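Local coordinates for protein galectin (Danio rerio, PDB 6E20) that binds beta-galactoside-containing glycans as a zebrafish galectin of the galectin-1 type, and probably recognises the envelope glycoprotein of a fish rhabdovirus in innate immunity, at residues B[37-45]-B[108-119]; B[45-54]-B[71-81]. One frame throughout, in Å; residues are numbered along the deposited sequence.

Contact 1 of 2, residues B[37-45]-B[108-119]; sequences SPEDIALHM and FPNRQGSEKYKY. With GAL (beta-D-galactopyranose), chain D.
The phenol ring of Tyr119 lies against the turn at Ser37 and Pro38, one face meeting the peptide link between them: Ser37 C sits 3.6 Å above the ring plane, over its centre. Pro38 crosses the ring at about a right angle, its CD 3.6 Å from Tyr119 CE1, while Ile41 CD1 approaches Tyr119 CE2 obliquely at 3.5 Å. With CG anti to the backbone N (chi1 177°), the ring is carried across to the 37-40 turn. Further along, the methyl of Ala42 points at the hydroxyl end of Tyr117, CB to CZ 3.4 Å, and Leu43 CD1 packs on Phe108 CD2 at 3.8 Å. Ala42 O, at a classic beta bulge where Ala42 and Leu43 both face Ile34, accepts a water hydrogen bond (2.7 Å), and the same water takes the N-H of Gln112 (3.0 Å). His44 NE2 is hydrogen-bonded to galactose O4 (2.9 Å), which lies at the imidazole edge, near its plane. The contact joins bulged strand 40-47 to strands 105-109 and 116-124 of the galectin beta-sandwich. No clear direct hydrogen bond crosses it; packing on the tyrosines and Phe108 therefore carries it, with the water bridging the backbones at the corner.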
loop_
_atom_site.group_PDB
_atom_site.type_symbol
_atom_site.label_atom_id
_atom_site.label_comp_id
_atom_site.label_asym_id
_atom_site.label_seq_id
_atom_site.Cartn_x
_atom_site.Cartn_y
_atom_site.Cartn_z
ATOM N N SER B 37 -11.975 -6.250 8.498
ATOM C CA SER B 37 -12.986 -6.232 7.410
ATOM C C SER B 37 -13.761 -4.928 7.481
ATOM O O SER B 37 -13.680 -4.233 8.483
ATOM C CB SER B 37 -13.945 -7.389 7.560
ATOM O OG SER B 37 -14.928 -7.067 8.534
ATOM N N PRO B 38 -14.593 -4.594 6.473
ATOM C CA PRO B 38 -15.429 -3.390 6.535
ATOM C C PRO B 38 -16.359 -3.354 7.769
ATOM O O PRO B 38 -16.703 -2.268 8.219
ATOM C CB PRO B 38 -16.193 -3.434 5.200
ATOM C CG PRO B 38 -15.335 -4.292 4.282
ATOM C CD PRO B 38 -14.736 -5.327 5.204
ATOM N N GLU B 39 -16.678 -4.514 8.346
ATOM C CA GLU B 39 -17.612 -4.661 9.489
ATOM C C GLU B 39 -16.846 -4.817 10.803
ATOM O O GLU B 39 -17.515 -4.945 11.827
ATOM C CB GLU B 39 -18.525 -5.874 9.302
ATOM C CG GLU B 39 -19.675 -5.619 8.338
ATOM C CD GLU B 39 -19.337 -5.784 6.870
ATOM O OE1 GLU B 39 -18.461 -6.635 6.562
ATOM O OE2 GLU B 39 -19.942 -5.057 6.033
ATOM N N ASP B 40 -15.513 -4.791 10.794
ATOM C CA ASP B 40 -14.714 -4.997 12.026
ATOM C C ASP B 40 -13.475 -4.108 11.931
ATOM O O ASP B 40 -12.469 -4.563 11.406
ATOM C CB ASP B 40 -14.419 -6.490 12.245
ATOM C CG ASP B 40 -13.829 -6.845 13.603
ATOM O OD1 ASP B 40 -13.683 -5.937 14.434
ATOM O OD2 ASP B 40 -13.512 -8.045 13.825
ATOM N N ILE B 41 -13.574 -2.879 12.425
ATOM C CA ILE B 41 -12.490 -1.857 12.362
ATOM C C ILE B 41 -12.029 -1.584 13.791
ATOM O O ILE B 41 -12.820 -1.050 14.549
ATOM C CB ILE B 41 -12.968 -0.564 11.674
ATOM C CG1 ILE B 41 -13.558 -0.833 10.297
ATOM C CG2 ILE B 41 -11.839 0.468 11.605
ATOM C CD1 ILE B 41 -12.596 -1.503 9.359
ATOM N N ALA B 42 -10.766 -1.871 14.089
ATOM C CA ALA B 42 -10.120 -1.704 15.408
ATOM C C ALA B 42 -9.764 -0.239 15.667
ATOM O O ALA B 42 -9.878 0.213 16.830
ATOM C CB ALA B 42 -8.886 -2.566 15.456
ATOM N N LEU B 43 -9.265 0.445 14.632
ATOM C CA LEU B 43 -8.983 1.903 14.638
ATOM C C LEU B 43 -9.600 2.580 13.400
ATOM O O LEU B 43 -9.145 2.327 12.260
ATOM C CB LEU B 43 -7.478 2.158 14.663
ATOM C CG LEU B 43 -7.089 3.629 14.506
ATOM C CD1 LEU B 43 -7.663 4.471 15.631
ATOM C CD2 LEU B 43 -5.581 3.806 14.442
ATOM N N HIS B 44 -10.531 3.486 13.659
ATOM C CA HIS B 44 -11.062 4.489 12.717
ATOM C C HIS B 44 -10.470 5.839 13.122
ATOM O O HIS B 44 -10.823 6.334 14.191
ATOM C CB HIS B 44 -12.584 4.481 12.748
ATOM C CG HIS B 44 -13.227 5.620 12.035
ATOM N ND1 HIS B 44 -13.446 5.584 10.685
ATOM C CD2 HIS B 44 -13.754 6.786 12.487
ATOM C CE1 HIS B 44 -14.096 6.683 10.313
ATOM N NE2 HIS B 44 -14.278 7.467 11.408
ATOM N N MET B 45 -9.577 6.394 12.318
ATOM C CA MET B 45 -8.954 7.701 12.660
ATOM C C MET B 45 -9.404 8.711 11.612
ATOM O O MET B 45 -9.077 8.503 10.432
ATOM C CB MET B 45 -7.433 7.618 12.691
ATOM C CG MET B 45 -6.805 8.952 13.016
ATOM S SD MET B 45 -5.060 8.911 12.694
ATOM C CE MET B 45 -4.711 10.672 12.652
ATOM N N PHE B 108 -5.022 5.598 21.414
ATOM C CA PHE B 108 -6.392 5.051 21.243
ATOM C C PHE B 108 -6.355 3.572 21.606
ATOM O O PHE B 108 -5.507 2.850 21.095
ATOM C CB PHE B 108 -6.912 5.286 19.822
ATOM C CG PHE B 108 -8.315 4.754 19.635
ATOM C CD1 PHE B 108 -9.413 5.516 19.983
ATOM C CD2 PHE B 108 -8.527 3.461 19.200
ATOM C CE1 PHE B 108 -10.695 4.996 19.877
ATOM C CE2 PHE B 108 -9.814 2.955 19.074
ATOM C CZ PHE B 108 -10.891 3.716 19.416
ATOM N N PRO B 109 -7.230 3.079 22.507
ATOM C CA PRO B 109 -7.189 1.677 22.885
ATOM C C PRO B 109 -7.471 0.735 21.714
ATOM O O PRO B 109 -8.360 0.972 20.889
ATOM C CB PRO B 109 -8.254 1.559 23.980
ATOM C CG PRO B 109 -9.219 2.662 23.646
ATOM C CD PRO B 109 -8.319 3.794 23.185
ATOM N N ASN B 110 -6.716 -0.358 21.705
ATOM C CA ASN B 110 -6.957 -1.533 20.842
ATOM C C ASN B 110 -8.041 -2.404 21.477
ATOM O O ASN B 110 -7.705 -3.517 21.947
ATOM C CB ASN B 110 -5.651 -2.286 20.599
ATOM C CG ASN B 110 -5.773 -3.394 19.580
ATOM O OD1 ASN B 110 -4.882 -4.240 19.504
ATOM N ND2 ASN B 110 -6.861 -3.429 18.824
ATOM N N ARG B 111 -9.296 -1.953 21.411
ATOM C CA ARG B 111 -10.473 -2.643 22.022
ATOM C C ARG B 111 -10.686 -4.009 21.365
ATOM O O ARG B 111 -11.052 -4.948 22.103
ATOM C CB ARG B 111 -11.757 -1.832 21.888
ATOM C CG ARG B 111 -11.664 -0.448 22.510
ATOM C CD ARG B 111 -12.691 0.459 21.880
ATOM N NE ARG B 111 -12.834 1.727 22.567
ATOM C CZ ARG B 111 -13.411 2.808 22.053
ATOM N NH1 ARG B 111 -13.874 2.797 20.816
ATOM N NH2 ARG B 111 -13.484 3.915 22.768
ATOM N N GLN B 112 -10.466 -4.128 20.052
ATOM C CA GLN B 112 -10.629 -5.419 19.326
ATOM C C GLN B 112 -9.620 -6.432 19.880
ATOM O O GLN B 112 -9.925 -7.602 19.855
ATOM C CB GLN B 112 -10.562 -5.216 17.810
ATOM C CG GLN B 112 -10.662 -6.498 16.968
ATOM C CD GLN B 112 -12.022 -7.161 16.935
ATOM O OE1 GLN B 112 -12.197 -8.260 16.397
ATOM N NE2 GLN B 112 -13.014 -6.489 17.486
ATOM N N GLY B 113 -8.451 -5.996 20.335
ATOM C CA GLY B 113 -7.502 -6.839 21.091
ATOM C C GLY B 113 -6.567 -7.660 20.220
ATOM O O GLY B 113 -5.650 -8.284 20.803
ATOM N N SER B 114 -6.750 -7.695 18.891
ATOM C CA SER B 114 -5.942 -8.588 18.016
ATOM C C SER B 114 -4.513 -8.040 17.933
ATOM O O SER B 114 -4.310 -6.837 18.217
ATOM C CB SER B 114 -6.554 -8.808 16.663
ATOM O OG SER B 114 -7.950 -9.044 16.767
ATOM N N GLU B 115 -3.556 -8.924 17.628
ATOM C CA GLU B 115 -2.119 -8.610 17.427
ATOM C C GLU B 115 -1.787 -8.511 15.931
ATOM O O GLU B 115 -0.631 -8.181 15.627
ATOM C CB GLU B 115 -1.253 -9.676 18.104
ATOM C CG GLU B 115 -1.241 -9.529 19.620
ATOM C CD GLU B 115 -0.667 -10.710 20.380
ATOM O OE1 GLU B 115 0.557 -10.890 20.316
ATOM O OE2 GLU B 115 -1.457 -11.452 21.009
ATOM N N LYS B 116 -2.752 -8.756 15.038
ATOM C CA LYS B 116 -2.527 -8.660 13.573
ATOM C C LYS B 116 -3.798 -8.203 12.862
ATOM O O LYS B 116 -4.839 -8.794 13.104
ATOM C CB LYS B 116 -2.078 -10.018 13.034
ATOM C CG LYS B 116 -1.549 -10.014 11.606
ATOM C CD LYS B 116 -0.942 -11.346 11.203
ATOM C CE LYS B 116 -1.971 -12.456 11.082
ATOM N NZ LYS B 116 -1.319 -13.782 10.997
ATOM N N TYR B 117 -3.661 -7.223 11.964
ATOM C CA TYR B 117 -4.747 -6.640 11.134
ATOM C C TYR B 117 -4.325 -6.668 9.656
ATOM O O TYR B 117 -3.241 -6.186 9.338
ATOM C CB TYR B 117 -5.047 -5.229 11.649
ATOM C CG TYR B 117 -5.628 -5.225 13.041
ATOM C CD1 TYR B 117 -6.841 -5.841 13.278
ATOM C CD2 TYR B 117 -4.968 -4.645 14.114
ATOM C CE1 TYR B 117 -7.409 -5.859 14.534
ATOM C CE2 TYR B 117 -5.529 -4.643 15.387
ATOM C CZ TYR B 117 -6.751 -5.264 15.597
ATOM O OH TYR B 117 -7.331 -5.329 16.835
ATOM N N LYS B 118 -5.167 -7.236 8.789
ATOM C CA LYS B 118 -4.868 -7.465 7.349
ATOM C C LYS B 118 -5.861 -6.684 6.464
ATOM O O LYS B 118 -5.835 -6.879 5.215
ATOM C CB LYS B 118 -4.852 -8.972 7.092
ATOM C CG LYS B 118 -3.694 -9.680 7.788
ATOM C CD LYS B 118 -3.789 -11.195 7.828
ATOM C CE LYS B 118 -4.207 -11.817 6.517
ATOM N NZ LYS B 118 -4.089 -13.295 6.568
ATOM N N TYR B 119 -6.636 -5.779 7.064
ATOM C CA TYR B 119 -7.586 -4.890 6.350
ATOM C C TYR B 119 -7.227 -3.419 6.610
ATOM O O TYR B 119 -7.179 -2.987 7.769
ATOM C CB TYR B 119 -9.013 -5.266 6.755
ATOM C CG TYR B 119 -10.057 -4.383 6.136
ATOM C CD1 TYR B 119 -10.603 -4.649 4.895
ATOM C CD2 TYR B 119 -10.450 -3.237 6.788
ATOM C CE1 TYR B 119 -11.545 -3.803 4.332
ATOM C CE2 TYR B 119 -11.394 -2.390 6.245
ATOM C CZ TYR B 119 -11.943 -2.671 5.013
ATOM O OH TYR B 119 -12.874 -1.796 4.532
HETATM C C1 GAL D . -19.795 9.453 12.954
HETATM C C2 GAL D . -19.454 9.546 11.487
HETATM C C3 GAL D . -18.761 8.266 11.033
HETATM C C4 GAL D . -17.562 7.982 11.941
HETATM C C5 GAL D . -18.046 7.929 13.406
HETATM C C6 GAL D . -16.909 7.713 14.435
HETATM O O2 GAL D . -20.692 9.714 10.794
HETATM O O3 GAL D . -18.336 8.401 9.699
HETATM O O4 GAL D . -16.641 9.050 11.713
HETATM O O5 GAL D . -18.676 9.163 13.744
HETATM O O6 GAL D . -17.389 7.879 15.783
HETATM O O HOH W 1 -10.708 -1.430 18.778
#

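Contact 2 of 2, residues B[45-54]-B[71-81]. With NDG (2-acetamido-2-deoxy-alpha-D-glucopyranose), chain C; GAL (beta-D-galactopyranose), chain D.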
loop_
_atom_site.group_PDB
_atom_site.type_symbol
_atom_site.label_atom_id
_atom_site.label_comp_id
_atom_site.label_asym_id
_atom_site.label_seq_id
_atom_site.Cartn_x
_atom_site.Cartn_y
_atom_site.Cartn_z
ATOM N N MET B 45 -9.577 6.394 12.318
ATOM C CA MET B 45 -8.954 7.701 12.660
ATOM C C MET B 45 -9.404 8.711 11.612
ATOM O O MET B 45 -9.077 8.503 10.432
ATOM C CB MET B 45 -7.433 7.618 12.691
ATOM C CG MET B 45 -6.805 8.952 13.016
ATOM S SD MET B 45 -5.060 8.911 12.694
ATOM C CE MET B 45 -4.711 10.672 12.652
ATOM N N ASN B 46 -10.095 9.755 12.048
ATOM C CA ASN B 46 -10.925 10.601 11.160
ATOM C C ASN B 46 -10.588 12.059 11.438
ATOM O O ASN B 46 -11.287 12.736 12.198
ATOM C CB ASN B 46 -12.389 10.185 11.302
ATOM C CG ASN B 46 -13.347 10.988 10.454
ATOM O OD1 ASN B 46 -14.460 11.263 10.897
ATOM N ND2 ASN B 46 -12.922 11.359 9.256
ATOM N N PRO B 47 -9.478 12.574 10.857
ATOM C CA PRO B 47 -9.241 14.018 10.808
ATOM C C PRO B 47 -10.389 14.724 10.062
ATOM O O PRO B 47 -10.681 14.366 8.935
ATOM C CB PRO B 47 -7.891 14.134 10.099
ATOM C CG PRO B 47 -7.211 12.799 10.382
ATOM C CD PRO B 47 -8.355 11.808 10.285
ATOM N N ARG B 48 -11.049 15.658 10.751
ATOM C CA ARG B 48 -12.189 16.463 10.251
ATOM C C ARG B 48 -11.766 17.933 10.124
ATOM O O ARG B 48 -11.600 18.607 11.168
ATOM C CB ARG B 48 -13.375 16.255 11.197
ATOM C CG ARG B 48 -13.877 14.812 11.239
ATOM C CD ARG B 48 -15.003 14.649 12.251
ATOM N NE ARG B 48 -15.489 13.274 12.326
ATOM C CZ ARG B 48 -16.520 12.875 13.064
ATOM N NH1 ARG B 48 -17.191 13.731 13.813
ATOM N NH2 ARG B 48 -16.893 11.618 13.050
ATOM N N PHE B 49 -11.634 18.426 8.889
ATOM C CA PHE B 49 -11.487 19.874 8.606
ATOM C C PHE B 49 -12.785 20.541 9.052
ATOM O O PHE B 49 -12.765 21.498 9.874
ATOM C CB PHE B 49 -11.198 20.128 7.121
ATOM C CG PHE B 49 -9.866 19.579 6.686
ATOM C CD1 PHE B 49 -8.698 20.252 7.019
ATOM C CD2 PHE B 49 -9.775 18.348 6.046
ATOM C CE1 PHE B 49 -7.461 19.725 6.684
ATOM C CE2 PHE B 49 -8.543 17.837 5.683
ATOM C CZ PHE B 49 -7.380 18.518 6.023
ATOM N N ASP B 50 -13.893 19.984 8.571
ATOM C CA ASP B 50 -15.255 20.473 8.882
ATOM C C ASP B 50 -16.270 19.429 8.413
ATOM O O ASP B 50 -16.638 19.445 7.198
ATOM C CB ASP B 50 -15.472 21.834 8.222
ATOM C CG ASP B 50 -16.574 22.670 8.846
ATOM O OD1 ASP B 50 -17.339 22.129 9.635
ATOM O OD2 ASP B 50 -16.631 23.874 8.547
ATOM N N ALA B 51 -16.701 18.544 9.319
ATOM C CA ALA B 51 -17.645 17.443 9.015
ATOM C C ALA B 51 -18.237 16.913 10.330
ATOM O O ALA B 51 -17.480 17.015 11.359
ATOM C CB ALA B 51 -16.908 16.387 8.223
ATOM N N HIS B 52 -19.510 16.447 10.351
ATOM C CA HIS B 52 -20.177 15.787 11.526
ATOM C C HIS B 52 -20.290 16.812 12.671
ATOM O O HIS B 52 -20.418 16.384 13.842
ATOM C CB HIS B 52 -19.418 14.477 11.839
ATOM C CG HIS B 52 -19.237 13.670 10.602
ATOM N ND1 HIS B 52 -20.294 13.269 9.807
ATOM C CD2 HIS B 52 -18.107 13.252 9.983
ATOM C CE1 HIS B 52 -19.819 12.600 8.763
ATOM N NE2 HIS B 52 -18.480 12.573 8.848
ATOM N N GLY B 53 -20.257 18.110 12.333
ATOM C CA GLY B 53 -20.322 19.231 13.294
ATOM C C GLY B 53 -18.987 19.501 13.990
ATOM O O GLY B 53 -18.987 20.310 14.914
ATOM N N ASP B 54 -17.892 18.852 13.570
ATOM C CA ASP B 54 -16.522 19.102 14.101
ATOM C C ASP B 54 -15.694 19.900 13.089
ATOM O O ASP B 54 -15.738 19.548 11.891
ATOM C CB ASP B 54 -15.788 17.798 14.406
ATOM C CG ASP B 54 -16.383 17.039 15.584
ATOM O OD1 ASP B 54 -16.385 17.587 16.693
ATOM O OD2 ASP B 54 -16.824 15.902 15.382
ATOM N N GLU B 71 -16.257 7.684 21.118
ATOM C CA GLU B 71 -15.326 8.572 20.377
ATOM C C GLU B 71 -14.236 9.071 21.334
ATOM O O GLU B 71 -14.559 9.451 22.471
ATOM C CB GLU B 71 -16.039 9.779 19.753
ATOM C CG GLU B 71 -17.043 9.374 18.684
ATOM C CD GLU B 71 -17.769 10.500 17.981
ATOM O OE1 GLU B 71 -18.150 11.463 18.640
ATOM O OE2 GLU B 71 -18.016 10.369 16.790
ATOM N N HIS B 72 -13.000 9.062 20.859
ATOM C CA HIS B 72 -11.874 9.872 21.395
ATOM C C HIS B 72 -11.673 11.066 20.452
ATOM O O HIS B 72 -11.670 10.862 19.201
ATOM C CB HIS B 72 -10.595 9.032 21.520
ATOM C CG HIS B 72 -10.682 7.980 22.576
ATOM N ND1 HIS B 72 -9.685 7.803 23.527
ATOM C CD2 HIS B 72 -11.657 7.086 22.864
ATOM C CE1 HIS B 72 -10.023 6.806 24.333
ATOM N NE2 HIS B 72 -11.242 6.349 23.950
ATOM N N ARG B 73 -11.544 12.258 21.013
ATOM C CA ARG B 73 -11.462 13.516 20.235
ATOM C C ARG B 73 -10.172 14.238 20.614
ATOM O O ARG B 73 -9.853 14.316 21.816
ATOM C CB ARG B 73 -12.724 14.356 20.452
ATOM C CG ARG B 73 -13.960 13.690 19.867
ATOM C CD ARG B 73 -15.295 13.954 20.558
ATOM N NE ARG B 73 -16.313 13.623 19.576
ATOM C CZ ARG B 73 -16.570 14.392 18.544
ATOM N NH1 ARG B 73 -15.949 15.553 18.431
ATOM N NH2 ARG B 73 -17.446 14.016 17.630
ATOM N N ASP B 74 -9.436 14.673 19.601
ATOM C CA ASP B 74 -8.208 15.475 19.779
ATOM C C ASP B 74 -8.333 16.766 18.974
ATOM O O ASP B 74 -8.683 16.701 17.799
ATOM C CB ASP B 74 -6.958 14.693 19.396
ATOM C CG ASP B 74 -5.750 15.330 20.049
ATOM O OD1 ASP B 74 -5.795 16.556 20.245
ATOM O OD2 ASP B 74 -4.821 14.605 20.389
ATOM N N ASP B 75 -7.998 17.879 19.626
ATOM C CA ASP B 75 -8.014 19.259 19.100
ATOM C C ASP B 75 -6.695 19.515 18.351
ATOM O O ASP B 75 -6.610 20.483 17.588
ATOM C CB ASP B 75 -8.293 20.210 20.268
ATOM C CG ASP B 75 -8.736 21.605 19.868
ATOM O OD1 ASP B 75 -9.816 21.727 19.251
ATOM O OD2 ASP B 75 -7.994 22.568 20.177
ATOM N N ASN B 76 -5.689 18.672 18.542
ATOM C CA ASN B 76 -4.403 18.763 17.802
ATOM C C ASN B 76 -4.647 18.400 16.329
ATOM O O ASN B 76 -5.101 17.293 16.073
ATOM C CB ASN B 76 -3.372 17.857 18.465
ATOM C CG ASN B 76 -2.035 17.884 17.767
ATOM O OD1 ASN B 76 -1.743 18.803 17.002
ATOM N ND2 ASN B 76 -1.217 16.881 18.039
ATOM N N PHE B 77 -4.416 19.319 15.396
ATOM C CA PHE B 77 -4.840 19.183 13.979
ATOM C C PHE B 77 -3.792 19.761 13.041
ATOM O O PHE B 77 -4.008 20.819 12.461
ATOM C CB PHE B 77 -6.180 19.870 13.718
ATOM C CG PHE B 77 -6.913 19.367 12.501
ATOM C CD1 PHE B 77 -7.642 18.179 12.544
ATOM C CD2 PHE B 77 -6.940 20.112 11.327
ATOM C CE1 PHE B 77 -8.328 17.731 11.421
ATOM C CE2 PHE B 77 -7.620 19.654 10.208
ATOM C CZ PHE B 77 -8.322 18.471 10.258
ATOM N N PRO B 78 -2.664 19.061 12.808
ATOM C CA PRO B 78 -1.630 19.556 11.905
ATOM C C PRO B 78 -1.845 18.996 10.495
ATOM O O PRO B 78 -0.903 18.454 9.943
ATOM C CB PRO B 78 -0.359 18.986 12.557
ATOM C CG PRO B 78 -0.822 17.618 13.034
ATOM C CD PRO B 78 -2.277 17.787 13.432
ATOM N N PHE B 79 -3.077 19.051 9.987
ATOM C CA PHE B 79 -3.390 18.729 8.575
ATOM C C PHE B 79 -3.837 19.996 7.873
ATOM O O PHE B 79 -4.489 20.847 8.502
ATOM C CB PHE B 79 -4.470 17.656 8.446
ATOM C CG PHE B 79 -4.097 16.403 9.189
ATOM C CD1 PHE B 79 -3.173 15.519 8.651
ATOM C CD2 PHE B 79 -4.648 16.121 10.432
ATOM C CE1 PHE B 79 -2.814 14.365 9.333
ATOM C CE2 PHE B 79 -4.280 14.970 11.116
ATOM C CZ PHE B 79 -3.357 14.104 10.566
ATOM N N ILE B 80 -3.541 20.075 6.578
ATOM C CA ILE B 80 -3.996 21.196 5.721
ATOM C C ILE B 80 -4.410 20.632 4.382
ATOM O O ILE B 80 -3.655 19.789 3.834
ATOM C CB ILE B 80 -2.901 22.260 5.531
ATOM C CG1 ILE B 80 -2.406 22.840 6.860
ATOM C CG2 ILE B 80 -3.398 23.348 4.604
ATOM C CD1 ILE B 80 -1.002 23.385 6.791
ATOM N N GLN B 81 -5.516 21.167 3.854
ATOM C CA GLN B 81 -6.002 20.871 2.480
ATOM C C GLN B 81 -4.806 21.038 1.527
ATOM O O GLN B 81 -4.074 22.073 1.625
ATOM C CB GLN B 81 -7.203 21.750 2.099
ATOM C CG GLN B 81 -8.483 21.499 2.905
ATOM C CD GLN B 81 -8.647 22.329 4.165
ATOM O OE1 GLN B 81 -7.679 22.678 4.854
ATOM N NE2 GLN B 81 -9.891 22.650 4.498
HETATM C C1 NDG C . -22.433 12.182 16.619
HETATM C C2 NDG C . -20.897 12.466 16.480
HETATM C C3 NDG C . -20.345 12.158 15.128
HETATM C C4 NDG C . -20.859 10.823 14.612
HETATM C C5 NDG C . -22.388 10.883 14.563
HETATM C C6 NDG C . -23.019 9.631 13.921
HETATM C C7 NDG C . -20.397 14.174 17.945
HETATM C C8 NDG C . -19.859 15.120 18.991
HETATM O O5 NDG C . -22.892 11.035 15.893
HETATM O O3 NDG C . -18.939 12.198 15.349
HETATM O O4 NDG C . -20.335 10.719 13.299
HETATM O O6 NDG C . -22.543 8.462 14.610
HETATM O O7 NDG C . -21.125 13.378 18.076
HETATM N N2 NDG C . -20.312 13.823 16.698
HETATM O O1 NDG C . -23.194 13.312 16.241
HETATM C C1 GAL D . -19.795 9.453 12.954
HETATM C C2 GAL D . -19.454 9.546 11.487
HETATM C C3 GAL D . -18.761 8.266 11.033
HETATM C C4 GAL D . -17.562 7.982 11.941
HETATM C C5 GAL D . -18.046 7.929 13.406
HETATM C C6 GAL D . -16.909 7.713 14.435
HETATM O O2 GAL D . -20.692 9.714 10.794
HETATM O O3 GAL D . -18.336 8.401 9.699
HETATM O O4 GAL D . -16.641 9.050 11.713
HETATM O O5 GAL D . -18.676 9.163 13.744
HETATM O O6 GAL D . -17.389 7.879 15.783
#
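Phe49 overlaps the amide of Gln81, which is stacked on one face of its ring with the planes 29° apart; Gln81 CG stands 4.2 Å from the ring centroid, almost on its normal, in a CH-pi contact. The opposite face receives the edge of Phe77 in a T-shaped pair, planes at 90° and centroids 5.1 Å apart, so the Phe49 ring is held between an amide and an aromatic edge. Phe77 CE1 comes to 3.4 Å from Arg48 O, which lies obliquely to the Phe77 ring, and Pro47 CG rests against Phe79 CE2 at 3.7 Å.

At the other end the chemistry turns ionic. Arg73 grips Asp54 end-on, NH1 to OD1 at 2.7 Å and NH2 to OD2 at 3.0 Å. Side-on, the NE and NH2 of Arg73 both reach Glu71 OE1 from the same side of the carboxylate. Asp54 OD2 also takes a bent, weak hydrogen bond from Arg48 NH1, part of a salt bridge that ties the two arginines together and probably offsets the proximity of their charges. Arg48 runs extended from CG to NE, and its NE gives a nearly straight bond to Asn46 OD1 (2.7 Å, 170°), which helps fix the guanidinium's rotation. Its NH1 and NH2 both donate to O3 of the NDG sugar, NH2 also to galactose O4 (2.9 Å), while Glu71 OE2 accepts from NDG O3 and from galactose O6. His52 CD2 lies over one face of this guanidinium, and the imidazole turns a face of its own to galactose O2. The network of Arg48, Asp54, Glu71 and Arg73 forms one side of the carbohydrate-recognition site of the galectin beta-sandwich, with Asp54 orienting the two arginines and residues including His44, Asn61 and Trp68 completing it.

How the contacts relate
Both contacts draw on strand 40-47 and share Met45, yet they lie on opposite sides of the chain's centre, with their own centres about 20 Å apart. Each is partly buried, but the polar share differs. Contact 1 anchors the bulged start of the strand to strand 105-109, strand 116-124 and the loop between them, chiefly through aliphatic and aromatic surfaces, and its hold on galactose comes from His44. Contact 2, at the other end, divides into an aromatic cluster and a charged network that contacts both sugars. The two meet where His72 packs against Phe108, Pro109 and Arg111, and both converge on the same galactose, which His44 and Arg48 each hydrogen-bond at O4.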